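Transaminase (Bacillus megaterium, PDB 5G0A) probably catalyses the S-selective transfer of amino groups between amines and carbonyl compounds, using pyridoxal-5'-phosphate as cofactor. Local coordinates at residues Lys14-Asp17 against Arg18-Met22; Ile255-Met258 against Thr259-Gly263; Lys280-Gly283 against Tyr284-Tyr287; Gly299-Ser302 against Ser303-Pro306; Leu311-Lys314 against Glu315-Ala318. All coordinates share one frame; numbering follows the deposited sequence.

Interaction 1: residues Lys14-Asp17 against Arg18-Met22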
loop_
_atom_site.group_PDB
_atom_site.type_symbol
_atom_site.label_atom_id
_atom_site.label_comp_id
_atom_site.label_asym_id
_atom_site.label_seq_id
_atom_site.Cartn_x
_atom_site.Cartn_y
_atom_site.Cartn_z
ATOM N N LYS B 14 15.665 35.503 -19.344
ATOM C CA LYS B 14 14.592 34.759 -19.980
ATOM C C LYS B 14 15.108 33.500 -20.701
ATOM O O LYS B 14 14.473 32.441 -20.660
ATOM C CB LYS B 14 13.792 35.689 -20.924
ATOM C CG LYS B 14 12.856 36.630 -20.169
ATOM C CD LYS B 14 12.389 37.841 -20.980
ATOM C CE LYS B 14 11.491 37.497 -22.141
ATOM N NZ LYS B 14 11.127 38.764 -22.864
ATOM N N GLU B 15 16.268 33.619 -21.343
ATOM C CA GLU B 15 16.894 32.510 -22.045
ATOM C C GLU B 15 17.265 31.410 -21.053
ATOM O O GLU B 15 16.963 30.231 -21.283
ATOM C CB GLU B 15 18.137 32.996 -22.809
ATOM C CG GLU B 15 18.965 31.904 -23.467
ATOM C CD GLU B 15 20.232 32.457 -24.098
ATOM O OE1 GLU B 15 20.116 33.204 -25.097
ATOM O OE2 GLU B 15 21.340 32.167 -23.584
ATOM N N TRP B 16 17.877 31.816 -19.944
ATOM C CA TRP B 16 18.253 30.871 -18.879
ATOM C C TRP B 16 17.030 30.191 -18.273
ATOM O O TRP B 16 17.055 28.973 -17.979
ATOM C CB TRP B 16 19.031 31.582 -17.757
ATOM C CG TRP B 16 20.433 32.039 -18.099
ATOM C CD1 TRP B 16 21.230 31.605 -19.130
ATOM C CD2 TRP B 16 21.205 32.992 -17.369
ATOM N NE1 TRP B 16 22.452 32.254 -19.086
ATOM C CE2 TRP B 16 22.460 33.110 -18.020
ATOM C CE3 TRP B 16 20.955 33.782 -16.241
ATOM C CZ2 TRP B 16 23.468 33.974 -17.562
ATOM C CZ3 TRP B 16 21.963 34.650 -15.788
ATOM C CH2 TRP B 16 23.204 34.730 -16.455
ATOM N N ASP B 17 15.991 30.986 -18.050
ATOM C CA ASP B 17 14.733 30.496 -17.485
ATOM C C ASP B 17 14.128 29.451 -18.428
ATOM O O ASP B 17 13.721 28.377 -17.996
ATOM C CB ASP B 17 13.797 31.679 -17.233
ATOM C CG ASP B 17 12.469 31.276 -16.620
ATOM O OD1 ASP B 17 11.593 30.815 -17.374
ATOM O OD2 ASP B 17 12.286 31.448 -15.398
ATOM N N ARG B 18 14.102 29.748 -19.735
ATOM C CA ARG B 18 13.635 28.756 -20.714
ATOM C C ARG B 18 14.471 27.465 -20.736
ATOM O O ARG B 18 13.914 26.371 -20.776
ATOM C CB ARG B 18 13.588 29.365 -22.135
ATOM C CG ARG B 18 12.449 30.338 -22.386
ATOM C CD ARG B 18 12.500 30.857 -23.835
ATOM N NE ARG B 18 11.881 32.177 -23.969
ATOM C CZ ARG B 18 12.547 33.328 -24.136
ATOM N NH1 ARG B 18 13.873 33.354 -24.234
ATOM N NH2 ARG B 18 11.868 34.458 -24.236
ATOM N N LYS B 19 15.803 27.597 -20.717
ATOM C CA LYS B 19 16.699 26.482 -20.967
ATOM C C LYS B 19 16.972 25.621 -19.734
ATOM O O LYS B 19 17.217 24.427 -19.866
ATOM C CB LYS B 19 18.037 26.994 -21.533
ATOM C CG LYS B 19 19.053 25.915 -21.894
ATOM C CD LYS B 19 20.302 26.528 -22.522
ATOM C CE LYS B 19 21.302 25.449 -22.934
ATOM N NZ LYS B 19 22.634 25.998 -23.319
ATOM N N TYR B 20 16.929 26.227 -18.556
ATOM C CA TYR B 20 17.535 25.571 -17.365
ATOM C C TYR B 20 16.568 25.235 -16.241
ATOM O O TYR B 20 16.947 24.534 -15.306
ATOM C CB TYR B 20 18.679 26.407 -16.809
ATOM C CG TYR B 20 19.869 26.535 -17.747
ATOM C CD1 TYR B 20 20.341 25.428 -18.447
ATOM C CD2 TYR B 20 20.529 27.757 -17.901
ATOM C CE1 TYR B 20 21.439 25.529 -19.294
ATOM C CE2 TYR B 20 21.626 27.873 -18.760
ATOM C CZ TYR B 20 22.067 26.753 -19.446
ATOM O OH TYR B 20 23.153 26.827 -20.297
ATOM N N LEU B 21 15.348 25.737 -16.337
ATOM C CA LEU B 21 14.343 25.542 -15.292
ATOM C C LEU B 21 13.228 24.619 -15.770
ATOM O O LEU B 21 12.727 24.754 -16.891
ATOM C CB LEU B 21 13.772 26.876 -14.799
ATOM C CG LEU B 21 14.807 27.723 -14.019
ATOM C CD1 LEU B 21 14.380 29.181 -13.957
ATOM C CD2 LEU B 21 15.018 27.169 -12.614
ATOM N N MET B 22 12.832 23.674 -14.912
ATOM C CA MET B 22 11.717 22.775 -15.239
ATOM C C MET B 22 10.392 23.517 -15.293
ATOM O O MET B 22 10.100 24.367 -14.440
ATOM C CB MET B 22 11.629 21.624 -14.217
ATOM C CG MET B 22 12.872 20.763 -14.145
ATOM S SD MET B 22 12.573 19.226 -13.199
ATOM C CE MET B 22 11.675 18.247 -14.401
#

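Interaction 2: residues Ile255-Met258 against Thr259-Gly263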
loop_
_atom_site.group_PDB
_atom_site.type_symbol
_atom_site.label_atom_id
_atom_site.label_comp_id
_atom_site.label_asym_id
_atom_site.label_seq_id
_atom_site.Cartn_x
_atom_site.Cartn_y
_atom_site.Cartn_z
ATOM N N ILE B 255 -18.924 18.527 11.575
ATOM C CA ILE B 255 -17.699 17.721 11.571
ATOM C C ILE B 255 -17.029 17.699 12.939
ATOM O O ILE B 255 -16.539 16.653 13.375
ATOM C CB ILE B 255 -16.714 18.185 10.467
ATOM C CG1 ILE B 255 -17.224 17.763 9.076
ATOM C CG2 ILE B 255 -15.287 17.683 10.740
ATOM C CD1 ILE B 255 -17.345 16.259 8.805
ATOM N N ARG B 256 -17.023 18.840 13.629
ATOM C CA ARG B 256 -16.429 18.900 14.952
ATOM C C ARG B 256 -17.176 17.958 15.907
ATOM O O ARG B 256 -16.565 17.195 16.650
ATOM C CB ARG B 256 -16.414 20.346 15.482
ATOM C CG ARG B 256 -16.058 20.463 16.956
ATOM C CD ARG B 256 -14.581 20.241 17.274
ATOM N NE ARG B 256 -14.160 18.836 17.151
ATOM C CZ ARG B 256 -12.927 18.390 17.394
ATOM N NH1 ARG B 256 -11.961 19.207 17.797
ATOM N NH2 ARG B 256 -12.659 17.094 17.247
ATOM N N LYS B 257 -18.505 18.044 15.866
ATOM C CA LYS B 257 -19.376 17.186 16.666
ATOM C C LYS B 257 -19.196 15.702 16.322
ATOM O O LYS B 257 -19.015 14.888 17.218
ATOM C CB LYS B 257 -20.838 17.626 16.480
ATOM C CG LYS B 257 -21.848 16.810 17.277
ATOM C CD LYS B 257 -23.164 17.584 17.401
ATOM C CE LYS B 257 -24.289 16.715 17.957
ATOM N NZ LYS B 257 -24.785 15.713 16.967
ATOM N N MET B 258 -19.211 15.371 15.035
ATOM C CA MET B 258 -19.063 13.978 14.577
ATOM C C MET B 258 -17.711 13.375 14.991
ATOM O O MET B 258 -17.650 12.250 15.499
ATOM C CB MET B 258 -19.272 13.874 13.049
ATOM C CG MET B 258 -19.004 12.477 12.452
ATOM S SD MET B 258 -18.442 12.510 10.724
ATOM C CE MET B 258 -16.700 12.945 10.891
ATOM N N THR B 259 -16.624 14.130 14.810
ATOM C CA THR B 259 -15.318 13.648 15.258
ATOM C C THR B 259 -15.229 13.413 16.782
ATOM O O THR B 259 -14.721 12.393 17.236
ATOM C CB THR B 259 -14.158 14.554 14.754
ATOM O OG1 THR B 259 -14.367 15.917 15.167
ATOM C CG2 THR B 259 -14.055 14.492 13.232
ATOM N N LYS B 260 -15.742 14.352 17.574
ATOM C CA LYS B 260 -15.780 14.181 19.029
ATOM C C LYS B 260 -16.574 12.918 19.401
ATOM O O LYS B 260 -16.140 12.151 20.258
ATOM C CB LYS B 260 -16.452 15.383 19.699
ATOM C CG LYS B 260 -15.626 16.675 19.768
ATOM C CD LYS B 260 -14.448 16.576 20.726
ATOM C CE LYS B 260 -13.829 17.959 20.944
ATOM N NZ LYS B 260 -12.639 17.874 21.834
ATOM N N GLU B 261 -17.724 12.725 18.754
ATOM C CA GLU B 261 -18.586 11.557 19.051
ATOM C C GLU B 261 -17.927 10.227 18.670
ATOM O O GLU B 261 -18.072 9.226 19.367
ATOM C CB GLU B 261 -19.935 11.695 18.344
ATOM C CG GLU B 261 -20.800 12.801 18.925
ATOM C CD GLU B 261 -22.088 13.028 18.164
ATOM O OE1 GLU B 261 -22.263 12.475 17.054
ATOM O OE2 GLU B 261 -22.931 13.791 18.676
ATOM N N LEU B 262 -17.171 10.231 17.570
ATOM C CA LEU B 262 -16.486 9.011 17.108
ATOM C C LEU B 262 -15.126 8.761 17.772
ATOM O O LEU B 262 -14.593 7.657 17.678
ATOM C CB LEU B 262 -16.345 8.999 15.578
ATOM C CG LEU B 262 -17.639 9.069 14.742
ATOM C CD1 LEU B 262 -17.312 9.170 13.265
ATOM C CD2 LEU B 262 -18.553 7.879 15.025
ATOM N N GLY B 263 -14.579 9.776 18.447
ATOM C CA GLY B 263 -13.280 9.659 19.110
ATOM C C GLY B 263 -12.141 9.772 18.102
ATOM O O GLY B 263 -11.126 9.075 18.222
#

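Interaction 3: residues Lys280-Gly283 against Tyr284-Tyr287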
loop_
_atom_site.group_PDB
_atom_site.type_symbol
_atom_site.label_atom_id
_atom_site.label_comp_id
_atom_site.label_asym_id
_atom_site.label_seq_id
_atom_site.Cartn_x
_atom_site.Cartn_y
_atom_site.Cartn_z
ATOM N N LYS B 280 -10.927 36.929 9.956
ATOM C CA LYS B 280 -10.655 36.556 11.342
ATOM C C LYS B 280 -9.235 35.990 11.339
ATOM O O LYS B 280 -8.660 35.807 10.254
ATOM C CB LYS B 280 -11.662 35.511 11.847
ATOM C CG LYS B 280 -13.085 36.057 11.994
ATOM C CD LYS B 280 -14.025 35.059 12.651
ATOM C CE LYS B 280 -15.405 35.694 12.874
ATOM N NZ LYS B 280 -15.398 36.632 14.044
ATOM N N TRP B 281 -8.658 35.753 12.511
ATOM C CA TRP B 281 -7.283 35.207 12.550
ATOM C C TRP B 281 -7.212 33.898 11.752
ATOM O O TRP B 281 -6.316 33.720 10.919
ATOM C CB TRP B 281 -6.777 35.025 13.960
ATOM C CG TRP B 281 -6.228 36.327 14.501
ATOM C CD1 TRP B 281 -6.817 37.130 15.442
ATOM C CD2 TRP B 281 -5.007 36.979 14.115
ATOM N NE1 TRP B 281 -6.034 38.258 15.666
ATOM C CE2 TRP B 281 -4.908 38.175 14.887
ATOM C CE3 TRP B 281 -3.980 36.669 13.212
ATOM C CZ2 TRP B 281 -3.836 39.058 14.766
ATOM C CZ3 TRP B 281 -2.897 37.554 13.098
ATOM C CH2 TRP B 281 -2.835 38.730 13.869
ATOM N N PHE B 282 -8.186 33.014 11.978
ATOM C CA PHE B 282 -8.217 31.724 11.259
ATOM C C PHE B 282 -9.599 31.393 10.726
ATOM O O PHE B 282 -10.608 31.793 11.312
ATOM C CB PHE B 282 -7.743 30.599 12.172
ATOM C CG PHE B 282 -6.307 30.718 12.556
ATOM C CD1 PHE B 282 -5.318 30.341 11.658
ATOM C CD2 PHE B 282 -5.935 31.229 13.791
ATOM C CE1 PHE B 282 -3.961 30.450 12.008
ATOM C CE2 PHE B 282 -4.598 31.336 14.151
ATOM C CZ PHE B 282 -3.610 30.969 13.252
ATOM N N GLY B 283 -9.630 30.672 9.607
ATOM C CA GLY B 283 -10.880 30.301 8.943
ATOM C C GLY B 283 -11.855 29.577 9.849
ATOM O O GLY B 283 -13.066 29.840 9.775
ATOM N N TYR B 284 -11.358 28.682 10.700
ATOM C CA TYR B 284 -12.260 27.895 11.571
ATOM C C TYR B 284 -13.029 28.782 12.545
ATOM O O TYR B 284 -14.070 28.379 13.062
ATOM C CB TYR B 284 -11.533 26.764 12.345
ATOM C CG TYR B 284 -10.625 27.228 13.473
ATOM C CD1 TYR B 284 -11.140 27.476 14.755
ATOM C CD2 TYR B 284 -9.252 27.401 13.263
ATOM C CE1 TYR B 284 -10.321 27.886 15.786
ATOM C CE2 TYR B 284 -8.411 27.818 14.296
ATOM C CZ TYR B 284 -8.965 28.079 15.547
ATOM O OH TYR B 284 -8.160 28.481 16.577
ATOM N N GLN B 285 -12.490 29.967 12.822
ATOM C CA GLN B 285 -13.099 30.868 13.826
ATOM C C GLN B 285 -14.448 31.445 13.419
ATOM O O GLN B 285 -15.181 31.986 14.265
ATOM C CB GLN B 285 -12.132 31.987 14.218
ATOM C CG GLN B 285 -10.916 31.433 14.941
ATOM C CD GLN B 285 -9.894 32.490 15.295
ATOM O OE1 GLN B 285 -9.547 33.355 14.479
ATOM N NE2 GLN B 285 -9.409 32.428 16.515
ATOM N N HIS B 286 -14.779 31.347 12.139
ATOM C CA HIS B 286 -16.139 31.684 11.705
ATOM C C HIS B 286 -17.206 30.736 12.230
ATOM O O HIS B 286 -18.394 31.079 12.187
ATOM C CB HIS B 286 -16.228 31.752 10.187
ATOM C CG HIS B 286 -15.457 32.887 9.603
ATOM N ND1 HIS B 286 -15.979 34.161 9.490
ATOM C CD2 HIS B 286 -14.188 32.955 9.137
ATOM C CE1 HIS B 286 -15.071 34.957 8.948
ATOM N NE2 HIS B 286 -13.969 34.252 8.736
ATOM N N TYR B 287 -16.791 29.564 12.736
ATOM C CA TYR B 287 -17.738 28.461 13.007
ATOM C C TYR B 287 -17.967 28.086 14.475
ATOM O O TYR B 287 -18.666 27.108 14.767
ATOM C CB TYR B 287 -17.355 27.222 12.151
ATOM C CG TYR B 287 -17.330 27.580 10.693
ATOM C CD1 TYR B 287 -18.522 27.681 9.972
ATOM C CD2 TYR B 287 -16.127 27.928 10.048
ATOM C CE1 TYR B 287 -18.522 28.066 8.647
ATOM C CE2 TYR B 287 -16.124 28.316 8.726
ATOM C CZ TYR B 287 -17.325 28.381 8.039
ATOM O OH TYR B 287 -17.340 28.764 6.736
HETATM O O HOH W 1 -10.114 36.414 14.797
#

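Interaction 4: residues Gly299-Ser302 against Ser303-Pro306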
loop_
_atom_site.group_PDB
_atom_site.type_symbol
_atom_site.label_atom_id
_atom_site.label_comp_id
_atom_site.label_asym_id
_atom_site.label_seq_id
_atom_site.Cartn_x
_atom_site.Cartn_y
_atom_site.Cartn_z
ATOM N N GLY B 299 0.303 32.872 4.716
ATOM C CA GLY B 299 0.185 34.072 5.580
ATOM C C GLY B 299 0.932 34.049 6.905
ATOM O O GLY B 299 1.084 35.094 7.548
ATOM N N LEU B 300 1.400 32.862 7.320
ATOM C CA LEU B 300 2.277 32.726 8.482
ATOM C C LEU B 300 3.491 33.671 8.453
ATOM O O LEU B 300 3.855 34.273 9.481
ATOM C CB LEU B 300 2.754 31.264 8.618
ATOM C CG LEU B 300 3.765 30.974 9.737
ATOM C CD1 LEU B 300 3.195 31.242 11.134
ATOM C CD2 LEU B 300 4.357 29.553 9.638
ATOM N N SER B 301 4.093 33.790 7.278
ATOM C CA SER B 301 5.135 34.785 7.049
ATOM C C SER B 301 4.796 35.782 5.935
ATOM O O SER B 301 5.656 36.607 5.590
ATOM C CB SER B 301 6.474 34.087 6.717
ATOM O OG SER B 301 6.374 33.447 5.455
ATOM N N SER B 302 3.584 35.695 5.369
ATOM C CA SER B 302 3.155 36.424 4.164
ATOM C C SER B 302 4.160 36.261 3.053
ATOM O O SER B 302 4.435 37.206 2.309
ATOM C CB SER B 302 2.863 37.917 4.455
ATOM O OG SER B 302 1.788 38.007 5.372
ATOM N N SER B 303 4.706 35.038 2.967
ATOM C CA SER B 303 5.692 34.637 1.966
ATOM C C SER B 303 6.981 35.459 1.984
ATOM O O SER B 303 7.746 35.380 1.038
ATOM C CB SER B 303 5.088 34.677 0.557
ATOM O OG SER B 303 3.868 33.935 0.528
ATOM N N SER B 304 7.235 36.200 3.053
ATOM C CA SER B 304 8.471 36.994 3.121
ATOM C C SER B 304 9.682 36.050 3.079
ATOM O O SER B 304 10.649 36.309 2.355
ATOM C CB SER B 304 8.485 37.904 4.335
ATOM O OG SER B 304 8.333 37.171 5.544
ATOM N N LEU B 305 9.603 34.942 3.825
ATOM C CA LEU B 305 10.554 33.826 3.717
ATOM C C LEU B 305 9.811 32.505 3.918
ATOM O O LEU B 305 8.713 32.513 4.494
ATOM C CB LEU B 305 11.679 33.941 4.748
ATOM C CG LEU B 305 12.675 35.105 4.564
ATOM C CD1 LEU B 305 13.563 35.192 5.815
ATOM C CD2 LEU B 305 13.528 34.864 3.323
ATOM N N PRO B 306 10.398 31.384 3.471
ATOM C CA PRO B 306 9.677 30.090 3.632
ATOM C C PRO B 306 9.502 29.683 5.101
ATOM O O PRO B 306 10.491 29.602 5.848
ATOM C CB PRO B 306 10.557 29.084 2.885
ATOM C CG PRO B 306 11.387 29.914 1.935
ATOM C CD PRO B 306 11.628 31.230 2.655
#

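Interaction 5: residues Leu311-Lys314 against Glu315-Ala318. Unlike the reference sequence in segment 315-318: Ala318 (reference Glu).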
loop_
_atom_site.group_PDB
_atom_site.type_symbol
_atom_site.label_atom_id
_atom_site.label_comp_id
_atom_site.label_asym_id
_atom_site.label_seq_id
_atom_site.Cartn_x
_atom_site.Cartn_y
_atom_site.Cartn_z
ATOM N N LEU B 311 0.245 23.411 14.776
ATOM C CA LEU B 311 -0.110 23.716 16.161
ATOM C C LEU B 311 -1.040 22.594 16.625
ATOM O O LEU B 311 -2.036 22.309 15.966
ATOM C CB LEU B 311 -0.837 25.052 16.247
ATOM C CG LEU B 311 -1.499 25.399 17.606
ATOM C CD1 LEU B 311 -0.445 25.518 18.703
ATOM C CD2 LEU B 311 -2.319 26.687 17.442
ATOM N N VAL B 312 -0.658 21.954 17.717
ATOM C CA VAL B 312 -1.423 20.829 18.249
ATOM C C VAL B 312 -2.005 21.213 19.607
ATOM O O VAL B 312 -1.467 22.092 20.300
ATOM C CB VAL B 312 -0.564 19.548 18.427
ATOM C CG1 VAL B 312 0.143 19.161 17.116
ATOM C CG2 VAL B 312 0.461 19.688 19.566
ATOM N N SER B 313 -3.093 20.540 19.969
ATOM C CA SER B 313 -3.799 20.779 21.256
ATOM C C SER B 313 -2.935 20.490 22.479
ATOM O O SER B 313 -1.926 19.791 22.399
ATOM C CB SER B 313 -5.079 19.928 21.310
ATOM O OG SER B 313 -4.737 18.551 21.392
ATOM N N LYS B 314 -3.357 20.995 23.636
ATOM C CA LYS B 314 -2.670 20.706 24.876
ATOM C C LYS B 314 -2.579 19.199 25.133
ATOM O O LYS B 314 -1.556 18.713 25.601
ATOM C CB LYS B 314 -3.401 21.387 26.040
ATOM C CG LYS B 314 -3.313 22.898 25.967
ATOM C CD LYS B 314 -3.905 23.553 27.211
ATOM C CE LYS B 314 -3.507 25.016 27.278
ATOM N NZ LYS B 314 -4.245 25.864 26.318
ATOM N N GLU B 315 -3.645 18.464 24.831
ATOM C CA GLU B 315 -3.625 17.023 25.105
ATOM C C GLU B 315 -2.645 16.295 24.169
ATOM O O GLU B 315 -1.933 15.411 24.607
ATOM C CB GLU B 315 -5.028 16.388 25.123
ATOM C CG GLU B 315 -5.677 16.167 23.786
ATOM C CD GLU B 315 -6.944 15.308 23.840
ATOM O OE1 GLU B 315 -7.345 14.790 24.926
ATOM O OE2 GLU B 315 -7.544 15.164 22.768
ATOM N N ILE B 316 -2.613 16.698 22.906
ATOM C CA ILE B 316 -1.645 16.112 21.956
ATOM C C ILE B 316 -0.205 16.445 22.348
ATOM O O ILE B 316 0.667 15.565 22.395
ATOM C CB ILE B 316 -1.988 16.484 20.489
ATOM C CG1 ILE B 316 -3.335 15.849 20.094
ATOM C CG2 ILE B 316 -0.854 16.041 19.555
ATOM C CD1 ILE B 316 -3.874 16.353 18.751
ATOM N N ALA B 317 0.043 17.717 22.668
ATOM C CA ALA B 317 1.358 18.141 23.158
ATOM C C ALA B 317 1.821 17.373 24.393
ATOM O O ALA B 317 2.974 16.987 24.491
ATOM C CB ALA B 317 1.371 19.639 23.425
ATOM N N ALA B 318 0.910 17.137 25.339
ATOM C CA ALA B 318 1.286 16.434 26.567
ATOM C C ALA B 318 1.724 14.992 26.259
ATOM O O ALA B 318 2.668 14.487 26.850
ATOM C CB ALA B 318 0.123 16.455 27.566
HETATM O O HOH W 2 -6.734 16.991 21.001
#

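Interaction 1: residues Lys14-Asp17 against Arg18-Met22
Arg18 and Lys14 run side by side on the last turns of helix 10-20, pointing the same way. Arg18 CG stands anti to its own carbonyl carbon and turns back along the preceding turn. CB packs between two carbonyl oxygens, of Lys14 and Glu15, and CG settles 3.4 Å from Lys14 O. CD draws off a little, and the chain stays extended to NE. The guanidinium then swings so that Lys14 O lies over one of its faces, a polar contact without a bond. At the tip, NH1 faces the Lys14 backbone, while NH2 comes within 3.7 Å of Lys14 CE.

Lys14 NZ keeps 4.6 Å from Arg18 NH2 and forms a salt bridge with Glu11 instead. Two residues further along, Trp16 CD1 meets Tyr20 CE2 at 3.8 Å; the five-membered ring of Trp16 and the Tyr20 ring meet obliquely, their planes at 34°. Tyr20 OH takes a hydrogen bond from Lys19 NZ and also bonds Glu103 of the second subunit. Asp17 OD2 approaches methyl CD1 of Leu21 at 3.4 Å, its OD1 being bonded to Tyr31. Beneath these side chains the backbone bonds become less straight toward the helix end: the N-H...O angle falls from 165° for Arg18 N to Lys14 O, to 137° for Tyr20 N to Trp16 O, just before Leu21 leaves helical geometry.

The two neighbouring cations probably repel mildly, tempered by Glu11, so the Lys14-Arg18 pairing rests on aliphatic and backbone contact; Tyr20, by contrast, commits its hydroxyl to the subunit interface.

Interaction 2: residues Ile255-Met258 against Thr259-Gly263
Thr259 OG1 sits at the centre of the contact. It accepts a hydrogen bond from Arg256 NH2 at 2.9 Å, the oxygen lying 28° out of the guanidinium plane. The hydroxyl is also 2.9 Å from both Ile255 O and Arg256 O, and its single proton could go to either. A chi1 of 56° places OG1 between the backbone N and carbonyl carbon, facing the preceding turn. Over the centre of one guanidinium face lies Lys260 CE, 3.7 Å above the plane.

Farther round the helix, Lys257 NZ and Glu261 OE2 form a salt bridge at 3.2 Å whose hydrogen bond is weak, and Met258 CG rests 3.8 Å from Leu262 CD1. The Arg256 chain, bent at chi2 and chi3, is held from outside by a salt bridge to Asp292 and a bond to the carbonyl of Gln290. Met258 is backed by helix 214-226, and Trp266 of strand 265-269 packs against Ile255, Arg256 and Thr259.

The helix ends at Gly263 (phi 78°), C-prime residue of a Schellman motif: the next backbone N meets Thr259 O, and Gly263 N bonds weakly to Lys260 O. The turn leads into strand 265-269, completing a beta-alpha-beta unit begun by strand 231-236.

Interaction 3: residues Lys280-Gly283 against Tyr284-Tyr287
The His286 ring carries Lys280 CD over the centre of one face, 3.8 Å from the centroid and only 7° off the normal, a clear CH-pi contact. At its edge, in the ring plane, stands Gly283 O, 3.4 Å from His286 CD2. Tyr384 stacks on the same imidazole, and His286 NE2 bonds Thr278. Tyr284 lies alongside Phe282, pointing the same way, with its CE2 3.6 Å from Phe282 CB; Gln285 CG packs over one face of the tyrosine ring, offset toward the rim.

Gln285 is the polar centre. Its CG lies beside its own backbone N (chi1 -66°), and the chain, extended from there, carries OE1 to Phe282 N, which donates to it at 2.9 Å, from above the amide plane rather than along a lone pair. A water bridges OE1 to Trp281 N, accepting from the nitrogen and donating to the oxygen. The other end of the amide, NE2, is hydrogen-bonded to OE2 of Glu109, whose OE1 is hydrogen-bonded to Tyr284 OH; both ends of the amide therefore have partners that fix its rotation.

The backbone repeats the i to i+3 pattern: Gln285 N donates to Phe282 O at 3.0 Å, and His286 N to Gly283 O at 3.3 Å. Such spacing defines a short 3-10 turn, here within the connection from strand 265-269 to strand 293-296 of the large sheet.

Interaction 4: residues Gly299-Ser302 against Ser303-Pro306
Ser301 and Ser304 both turn their hydroxyls into the position between backbone N and carbonyl carbon, with chi1 at 68° and 57°. These rotations set up two side-chain bonds, one within the turn and one just past it. Ser304 OG reaches back to Ser301 O at 2.7 Å, lying in the carbonyl plane. Ser301 OG reaches forward to Leu305 O, also at 2.7 Å and in the plane of that carbonyl.

Ser301 O is gripped twice, since Ser304 N donates to it as well, at 3.0 Å. The two donors differ in direction: the hydroxyl keeps to the plane, whereas the amide stands 57° above it. That amide bond closes a type I' beta turn from Ser301 to Ser304, in which the middle residues Ser302 and Ser303 both take positive phi.

The middle hydroxyls face other parts of the fold. Ser302 OG bonds Asn344 of helix 335-350 and the backbone N of Leu64, while Ser303 OG bonds the carbonyl of Cys61. The turn also meets the second subunit, where His334 bonds Ser303 O and Leu305 packs on its counterpart Leu305.

All four serine hydroxyls of the turn thus have hydrogen-bonding partners, and the turn is a polar link in the loop between strands 293-296 and 308-313. Two hydroxyl-to-carbonyl bonds reinforce the single backbone bond of the turn, which should help hold its left-handed middle residues in place close after Lys298 of the cofactor pocket.

Interaction 5: residues Leu311-Lys314 against Glu315-Ala318
Val312 approaches the first turn of helix 314-321 with its branched side chain, crossing Ile316 at about a right angle. Its CB lies 3.7 Å from Ile316 CG2, and its CG2 methyl leans on Ala317, 4.0 Å from that residue's CB. Ile131 of helix 121-136 packs against both Val312 and Ile316, so the apolar pair continues into the neighbouring helix; Met22 of the second subunit also touches Val312.

Ser313 follows as the N-cap. With chi1 at 68°, OG points toward the first-turn amides of the helix, where it accepts from Ile316 N at 3.2 Å with an N-H...O angle of 163°. The same oxygen donates to a water at 2.6 Å, and this water in turn donates to Glu315 OE2. Ile316 CG1 presses on OG at 3.3 Å, giving the hydroxyl an apolar neighbour beside its two polar ones. Ser313 also contributes its carbonyl: Ala317 N donates to Ser313 O at 2.9 Å, nearly along the C=O axis, with an N-H...O angle of 175°.

Lys314 opens the helix proper. Its carbonyl receives Ala318 N at 2.9 Å, while its side chain leaves the contact to bond the backbone oxygens of Asp110 and Pro112 through NZ.

Together these features make a serine N-cap at a strand-to-helix junction, where strand 308-313 of the seven-stranded mixed sheet passes directly into helix 314-321.

In the fold
Interactions 2, 3 and 5 form a cluster, with centres 17 to 19 Å apart and nearest atoms about 6 to 7 Å apart, on a helix, a loop and a strand end next to the large mixed sheet. Asp292, just before strand 293-296, ties two of them: it bridges to Arg256 of interaction 2 and shares backbone bonds with Ser313 of interaction 5. Interaction 4 lies close to the cofactor, the Ser303 side chain about 8 Å from pyridoxal-5'-phosphate, against about 11 Å for Gly283 of interaction 3. Interaction 1 stands apart, its centre about 26 Å from that of interaction 4, yet both meet the second subunit.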